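Local coordinates for ripening-associated protein (Musa acuminata, PDB 4PIT) that binds mannose-containing glycans in two pockets, as a lectin of the jacalin-related family, at residues T84-T96 with G102-L114. The protein carries 1 engineered substitution. Numbering follows the deposited sequence.
Engineered in segment 84-96: T84 (natural residue His). With MAN (alpha-D-mannopyranose), chain F.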
ATOM      1  N   THR B  84     -22.241  11.997   0.855  1.00 12.48           N
ATOM      2  CA  THR B  84     -22.807  13.076   1.693  1.00 11.61           C
ATOM      3  C   THR B  84     -21.831  14.281   1.806  1.00 13.05           C
ATOM      4  O   THR B  84     -21.895  15.051   2.756  1.00 13.35           O
ATOM      5  CB  THR B  84     -23.302  12.570   3.085  1.00 14.70           C
ATOM      6  OG1 THR B  84     -22.189  12.250   3.948  1.00 12.78           O
ATOM      7  CG2 THR B  84     -24.261  11.378   2.969  1.00 14.38           C
ATOM      8  N   GLY B  85     -21.005  14.467   0.774  1.00 10.69           N
ATOM      9  CA  GLY B  85     -20.018  15.536   0.745  1.00 11.81           C
ATOM     10  C   GLY B  85     -18.730  15.241   1.477  1.00 15.74           C
ATOM     11  O   GLY B  85     -17.886  16.131   1.607  1.00 16.94           O
ATOM     12  N   ALA B  86     -18.595  14.009   2.015  1.00 12.16           N
ATOM     13  CA  ALA B  86     -17.386  13.604   2.725  1.00 11.57           C
ATOM     14  C   ALA B  86     -16.605  12.603   1.885  1.00 13.46           C
ATOM     15  O   ALA B  86     -17.196  11.883   1.070  1.00 14.29           O
ATOM     16  CB  ALA B  86     -17.779  12.961   4.060  1.00 12.47           C
ATOM     17  N   VAL B  87     -15.279  12.559   2.092  1.00  9.43           N
ATOM     18  CA  VAL B  87     -14.402  11.612   1.410  1.00  9.48           C
ATOM     19  C   VAL B  87     -14.195  10.492   2.415  1.00 11.24           C
ATOM     20  O   VAL B  87     -13.505  10.698   3.425  1.00 10.67           O
ATOM     21  CB  VAL B  87     -13.081  12.291   0.968  1.00 13.52           C
ATOM     22  CG1 VAL B  87     -12.119  11.251   0.371  1.00 13.08           C
ATOM     23  CG2 VAL B  87     -13.369  13.397  -0.054  1.00 13.22           C
ATOM     24  N   VAL B  88     -14.789   9.328   2.158  1.00  9.44           N
ATOM     25  CA  VAL B  88     -14.740   8.227   3.129  1.00  8.80           C
ATOM     26  C   VAL B  88     -14.468   6.896   2.448  1.00 10.11           C
ATOM     27  O   VAL B  88     -14.347   6.822   1.219  1.00 11.06           O
ATOM     28  CB  VAL B  88     -16.109   8.152   3.890  1.00 11.32           C
ATOM     29  CG1 VAL B  88     -16.422   9.455   4.644  1.00 10.89           C
ATOM     30  CG2 VAL B  88     -17.257   7.768   2.939  1.00 11.51           C
ATOM     31  N   LEU B  89     -14.359   5.829   3.245  1.00  7.95           N
ATOM     32  CA  LEU B  89     -14.228   4.507   2.659  1.00  7.99           C
ATOM     33  C   LEU B  89     -15.600   4.081   2.187  1.00 10.06           C
ATOM     34  O   LEU B  89     -16.525   3.924   3.001  1.00  9.77           O
ATOM     35  CB  LEU B  89     -13.662   3.515   3.690  1.00  8.50           C
ATOM     36  CG  LEU B  89     -12.194   3.738   4.037  1.00 14.74           C
ATOM     37  CD1 LEU B  89     -11.904   3.113   5.351  1.00 16.97           C
ATOM     38  CD2 LEU B  89     -11.271   3.184   2.918  1.00 18.23           C
ATOM     39  N   GLY B  90     -15.760   3.942   0.873  1.00  9.10           N
ATOM     40  CA  GLY B  90     -17.012   3.445   0.306  1.00  9.96           C
ATOM     41  C   GLY B  90     -17.136   1.930   0.359  1.00 13.14           C
ATOM     42  O   GLY B  90     -18.243   1.381   0.434  1.00 12.96           O
ATOM     43  N   LYS B  91     -15.974   1.244   0.292  1.00  9.85           N
ATOM     44  CA  LYS B  91     -15.850  -0.212   0.342  1.00 10.18           C
ATOM     45  C   LYS B  91     -14.572  -0.560   1.061  1.00 11.76           C
ATOM     46  O   LYS B  91     -13.575   0.142   0.871  1.00 10.02           O
ATOM     47  CB  LYS B  91     -15.820  -0.827  -1.066  1.00 12.68           C
ATOM     48  CG  LYS B  91     -17.033  -0.547  -1.912  1.00 14.20           C
ATOM     49  CD  LYS B  91     -17.033  -1.382  -3.164  1.00 17.02           C
ATOM     50  CE  LYS B  91     -18.265  -1.058  -3.954  1.00 16.32           C
ATOM     51  NZ  LYS B  91     -18.289  -1.816  -5.248  1.00 23.72           N
ATOM     52  N   LEU B  92     -14.581  -1.665   1.804  1.00  8.84           N
ATOM     53  CA  LEU B  92     -13.380  -2.133   2.506  1.00  8.80           C
ATOM     54  C   LEU B  92     -13.412  -3.643   2.633  1.00 11.74           C
ATOM     55  O   LEU B  92     -14.385  -4.225   3.108  1.00 11.59           O
ATOM     56  CB  LEU B  92     -13.288  -1.478   3.894  1.00  9.42           C
ATOM     57  CG  LEU B  92     -12.091  -1.891   4.787  1.00 11.87           C
ATOM     58  CD1 LEU B  92     -10.781  -1.395   4.187  1.00 12.42           C
ATOM     59  CD2 LEU B  92     -12.233  -1.288   6.170  1.00 13.04           C
ATOM     60  N   GLY B  93     -12.306  -4.255   2.276  1.00 10.19           N
ATOM     61  CA  GLY B  93     -12.165  -5.688   2.454  1.00 10.42           C
ATOM     62  C   GLY B  93     -10.775  -6.057   2.910  1.00 11.96           C
ATOM     63  O   GLY B  93      -9.865  -5.217   2.927  1.00 10.32           O
ATOM     64  N   PHE B  94     -10.615  -7.343   3.280  1.00  9.76           N
ATOM     65  CA  PHE B  94      -9.324  -7.863   3.740  1.00  9.92           C
ATOM     66  C   PHE B  94      -9.107  -9.254   3.235  1.00 14.31           C
ATOM     67  O   PHE B  94     -10.078  -9.999   3.037  1.00 14.60           O
ATOM     68  CB  PHE B  94      -9.291  -7.938   5.283  1.00 10.67           C
ATOM     69  CG  PHE B  94      -9.236  -6.602   5.976  1.00 10.87           C
ATOM     70  CD1 PHE B  94     -10.405  -5.928   6.318  1.00 13.80           C
ATOM     71  CD2 PHE B  94      -8.015  -6.013   6.284  1.00 11.50           C
ATOM     72  CE1 PHE B  94     -10.351  -4.683   6.965  1.00 13.61           C
ATOM     73  CE2 PHE B  94      -7.964  -4.758   6.929  1.00 13.95           C
ATOM     74  CZ  PHE B  94      -9.135  -4.107   7.262  1.00 12.36           C
ATOM     75  N   SER B  95      -7.838  -9.638   3.127  1.00 11.24           N
ATOM     76  CA  SER B  95      -7.410 -10.996   2.821  1.00 12.45           C
ATOM     77  C   SER B  95      -6.648 -11.547   3.997  1.00 14.49           C
ATOM     78  O   SER B  95      -5.879 -10.829   4.621  1.00 11.92           O
ATOM     79  CB  SER B  95      -6.474 -11.018   1.603  1.00 18.74           C
ATOM     80  OG  SER B  95      -7.037 -10.349   0.489  1.00 31.68           O
ATOM     81  N   THR B  96      -6.852 -12.819   4.305  1.00 12.51           N
ATOM     82  CA  THR B  96      -6.011 -13.510   5.265  1.00 12.04           C
ATOM     83  C   THR B  96      -5.254 -14.564   4.475  1.00 15.77           C
ATOM     84  O   THR B  96      -5.491 -14.745   3.283  1.00 15.65           O
ATOM     85  CB  THR B  96      -6.771 -14.110   6.447  1.00 14.69           C
ATOM     86  OG1 THR B  96      -7.486 -15.269   5.988  1.00 14.16           O
ATOM     87  CG2 THR B  96      -7.681 -13.119   7.169  1.00 13.51           C
ATOM     88  N   GLY B 102     -15.115  -9.829   2.273  1.00 13.05           N
ATOM     89  CA  GLY B 102     -15.670  -8.648   1.650  1.00 14.10           C
ATOM     90  C   GLY B 102     -15.336  -8.539   0.177  1.00 19.45           C
ATOM     91  O   GLY B 102     -15.175  -9.554  -0.513  1.00 20.59           O
ATOM     92  N   PRO B 103     -15.202  -7.312  -0.331  1.00 16.05           N
ATOM     93  CA  PRO B 103     -15.317  -6.032   0.385  1.00 15.27           C
ATOM     94  C   PRO B 103     -16.740  -5.754   0.846  1.00 16.70           C
ATOM     95  O   PRO B 103     -17.718  -6.282   0.290  1.00 18.40           O
ATOM     96  CB  PRO B 103     -14.858  -5.011  -0.668  1.00 18.18           C
ATOM     97  CG  PRO B 103     -15.209  -5.656  -1.983  1.00 23.19           C
ATOM     98  CD  PRO B 103     -14.862  -7.095  -1.754  1.00 18.96           C
ATOM     99  N   PHE B 104     -16.848  -4.926   1.880  1.00 12.47           N
ATOM    100  CA  PHE B 104     -18.116  -4.502   2.469  1.00 11.36           C
ATOM    101  C   PHE B 104     -18.304  -3.046   2.171  1.00 13.33           C
ATOM    102  O   PHE B 104     -17.351  -2.260   2.248  1.00 12.33           O
ATOM    103  CB  PHE B 104     -18.084  -4.768   3.983  1.00 11.89           C
ATOM    104  CG  PHE B 104     -17.729  -6.194   4.295  1.00 12.44           C
ATOM    105  CD1 PHE B 104     -18.607  -7.229   3.978  1.00 14.99           C
ATOM    106  CD2 PHE B 104     -16.486  -6.512   4.832  1.00 14.24           C
ATOM    107  CE1 PHE B 104     -18.246  -8.569   4.210  1.00 16.44           C
ATOM    108  CE2 PHE B 104     -16.146  -7.846   5.109  1.00 16.55           C
ATOM    109  CZ  PHE B 104     -17.042  -8.856   4.827  1.00 15.26           C
ATOM    110  N   GLY B 105     -19.532  -2.673   1.836  1.00 12.58           N
ATOM    111  CA  GLY B 105     -19.854  -1.314   1.419  1.00 11.88           C
ATOM    112  C   GLY B 105     -20.316  -1.341  -0.027  1.00 16.41           C
ATOM    113  O   GLY B 105     -19.965  -2.265  -0.766  1.00 15.93           O
ATOM    114  N   ASN B 106     -21.069  -0.323  -0.456  1.00 13.67           N
ATOM    115  CA  ASN B 106     -21.684  -0.339  -1.784  1.00 14.91           C
ATOM    116  C   ASN B 106     -21.411   0.894  -2.631  1.00 18.12           C
ATOM    117  O   ASN B 106     -22.076   1.071  -3.669  1.00 20.01           O
ATOM    118  CB  ASN B 106     -23.209  -0.493  -1.605  1.00 16.04           C
ATOM    119  CG  ASN B 106     -23.632  -1.847  -1.077  1.00 28.85           C
ATOM    120  OD1 ASN B 106     -24.476  -1.963  -0.185  1.00 29.12           O
ATOM    121  ND2 ASN B 106     -23.056  -2.904  -1.609  1.00 22.53           N
ATOM    122  N   THR B 107     -20.416   1.717  -2.274  1.00 14.30           N
ATOM    123  CA  THR B 107     -20.144   2.924  -3.031  1.00 14.73           C
ATOM    124  C   THR B 107     -18.723   2.897  -3.577  1.00 17.40           C
ATOM    125  O   THR B 107     -17.749   2.811  -2.827  1.00 16.99           O
ATOM    126  CB  THR B 107     -20.403   4.180  -2.183  1.00 19.38           C
ATOM    127  OG1 THR B 107     -21.725   4.135  -1.628  1.00 18.38           O
ATOM    128  CG2 THR B 107     -20.244   5.480  -3.001  1.00 15.25           C
ATOM    129  N   GLY B 108     -18.627   2.981  -4.896  1.00 17.13           N
ATOM    130  CA  GLY B 108     -17.350   3.000  -5.571  1.00 17.10           C
ATOM    131  C   GLY B 108     -16.794   4.400  -5.627  1.00 20.45           C
ATOM    132  O   GLY B 108     -17.494   5.385  -5.349  1.00 20.23           O
ATOM    133  N   GLY B 109     -15.537   4.497  -6.012  1.00 17.68           N
ATOM    134  CA  GLY B 109     -14.883   5.777  -6.173  1.00 17.12           C
ATOM    135  C   GLY B 109     -13.493   5.590  -6.737  1.00 22.38           C
ATOM    136  O   GLY B 109     -13.332   5.280  -7.928  1.00 25.86           O
ATOM    137  N   THR B 110     -12.490   5.793  -5.892  1.00 14.87           N
ATOM    138  CA  THR B 110     -11.098   5.611  -6.300  1.00 13.59           C
ATOM    139  C   THR B 110     -10.607   4.347  -5.642  1.00 15.68           C
ATOM    140  O   THR B 110     -10.515   4.329  -4.409  1.00 14.89           O
ATOM    141  CB  THR B 110     -10.238   6.816  -5.896  1.00 16.58           C
ATOM    142  OG1 THR B 110     -10.807   8.013  -6.449  1.00 17.17           O
ATOM    143  CG2 THR B 110      -8.784   6.680  -6.375  1.00 18.26           C
ATOM    144  N   PRO B 111     -10.303   3.273  -6.384  1.00 11.22           N
ATOM    145  CA  PRO B 111      -9.832   2.070  -5.708  1.00 11.18           C
ATOM    146  C   PRO B 111      -8.466   2.211  -5.056  1.00 13.65           C
ATOM    147  O   PRO B 111      -7.625   2.981  -5.491  1.00 13.43           O
ATOM    148  CB  PRO B 111      -9.735   1.026  -6.822  1.00 14.39           C
ATOM    149  CG  PRO B 111      -9.734   1.768  -8.076  1.00 18.22           C
ATOM    150  CD  PRO B 111     -10.413   3.092  -7.851  1.00 12.66           C
ATOM    151  N   PHE B 112      -8.238   1.403  -4.024  1.00 10.51           N
ATOM    152  CA  PHE B 112      -6.923   1.249  -3.433  1.00 10.64           C
ATOM    153  C   PHE B 112      -6.730  -0.222  -3.141  1.00 11.89           C
ATOM    154  O   PHE B 112      -7.708  -0.963  -2.942  1.00 10.69           O
ATOM    155  CB  PHE B 112      -6.709   2.103  -2.179  1.00 13.37           C
ATOM    156  CG  PHE B 112      -7.476   1.647  -0.964  1.00 13.44           C
ATOM    157  CD1 PHE B 112      -8.770   2.093  -0.734  1.00 14.56           C
ATOM    158  CD2 PHE B 112      -6.885   0.805  -0.024  1.00 14.72           C
ATOM    159  CE1 PHE B 112      -9.493   1.653   0.389  1.00 15.55           C
ATOM    160  CE2 PHE B 112      -7.602   0.375   1.104  1.00 16.04           C
ATOM    161  CZ  PHE B 112      -8.882   0.823   1.321  1.00 15.03           C
ATOM    162  N   SER B 113      -5.484  -0.642  -3.085  1.00  9.40           N
ATOM    163  CA  SER B 113      -5.184  -2.029  -2.794  1.00  8.63           C
ATOM    164  C   SER B 113      -3.855  -2.166  -2.138  1.00 11.68           C
ATOM    165  O   SER B 113      -2.874  -1.508  -2.557  1.00 11.32           O
ATOM    166  CB  SER B 113      -5.208  -2.869  -4.065  1.00 11.36           C
ATOM    167  OG  SER B 113      -4.340  -2.338  -5.059  1.00 13.23           O
ATOM    168  N   LEU B 114      -3.803  -3.055  -1.122  1.00 10.13           N
ATOM    169  CA  LEU B 114      -2.586  -3.350  -0.435  1.00  9.47           C
ATOM    170  C   LEU B 114      -2.302  -4.839  -0.438  1.00 11.93           C
ATOM    171  O   LEU B 114      -2.579  -5.532   0.549  1.00 11.50           O
ATOM    172  CB  LEU B 114      -2.573  -2.773   0.997  1.00  9.68           C
ATOM    173  CG  LEU B 114      -1.285  -2.978   1.755  1.00 11.31           C
ATOM    174  CD1 LEU B 114      -0.157  -2.114   1.172  1.00 12.14           C
ATOM    175  CD2 LEU B 114      -1.499  -2.680   3.236  1.00 13.83           C
TER
HETATM  176  C1  MAN F   1     -20.891  13.731   6.881  1.00 14.69           C
HETATM  177  C2  MAN F   1     -21.125  14.408   8.227  1.00 12.39           C
HETATM  178  C3  MAN F   1     -21.829  15.745   7.998  1.00 15.46           C
HETATM  179  C4  MAN F   1     -20.979  16.629   7.085  1.00 18.62           C
HETATM  180  C5  MAN F   1     -20.639  15.900   5.785  1.00 17.55           C
HETATM  181  C6  MAN F   1     -19.607  16.628   4.947  1.00 17.85           C
HETATM  182  O1  MAN F   1     -22.153  13.351   6.296  1.00 15.64           O
HETATM  183  O2  MAN F   1     -19.873  14.725   8.822  1.00 12.38           O
HETATM  184  O3  MAN F   1     -22.005  16.407   9.243  1.00 17.12           O
HETATM  185  O4  MAN F   1     -21.717  17.813   6.774  1.00 20.63           O
HETATM  186  O5  MAN F   1     -20.097  14.592   6.061  1.00 15.92           O
HETATM  187  O6  MAN F   1     -18.411  16.933   5.684  1.00 17.64           O
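L92 and F104 sit opposite each other as an antiparallel hydrogen-bonded pair, each backbone serving as donor and acceptor: L92 N reaches F104 O at 2.9 Å, and F104 N reaches L92 O at 2.8 Å. The second bond is nearly straight at its hydrogen (170°), yet its donor stands well above the carbonyl plane of L92. The two side chains share a face of the sheet but go to different neighbours. F104 turns its ring to stack with H63, while G102 CA lies over one face of that ring near the rim. CD1 of L92 comes to the edge of the F112 ring, 4.1 Å from F112 CZ, because chi1 of 179° carries the branch away from the backbone N. L89 arrives at the same end of this ring, crossing F112 at about a right angle, and its CD2 is 3.4 Å from F112 CE1. W10 stacks on F112 and I135 touches both leucines, so the cluster belongs to the buried core. K91, its chain extended beyond CG, runs along the turn that follows F104, its methylenes lying against the carbonyls of G105 and T107. There the pairing slackens: T107 N makes only a weak, long bond to G90 O, 3.5 Å, supplemented by a CA-H...O contact from G90 CA to T107 O. T107 OG1 is held by D35 O. At the far end of 84-96, the engineered T84 accepts a hydrogen bond at OG1 from mannose O1, 2.6 Å away, with A86 CB beside the sugar's ring oxygen. A classic beta bulge at G90 and K91, opposite E79 of strand 73-83, marks the strand's corner. Segments 91-96 and 102-104 form a beta hairpin, while 110-114 runs on to the opposite edge of the four-stranded sheet and returns F112 to the core of the jacalin-type beta-prism.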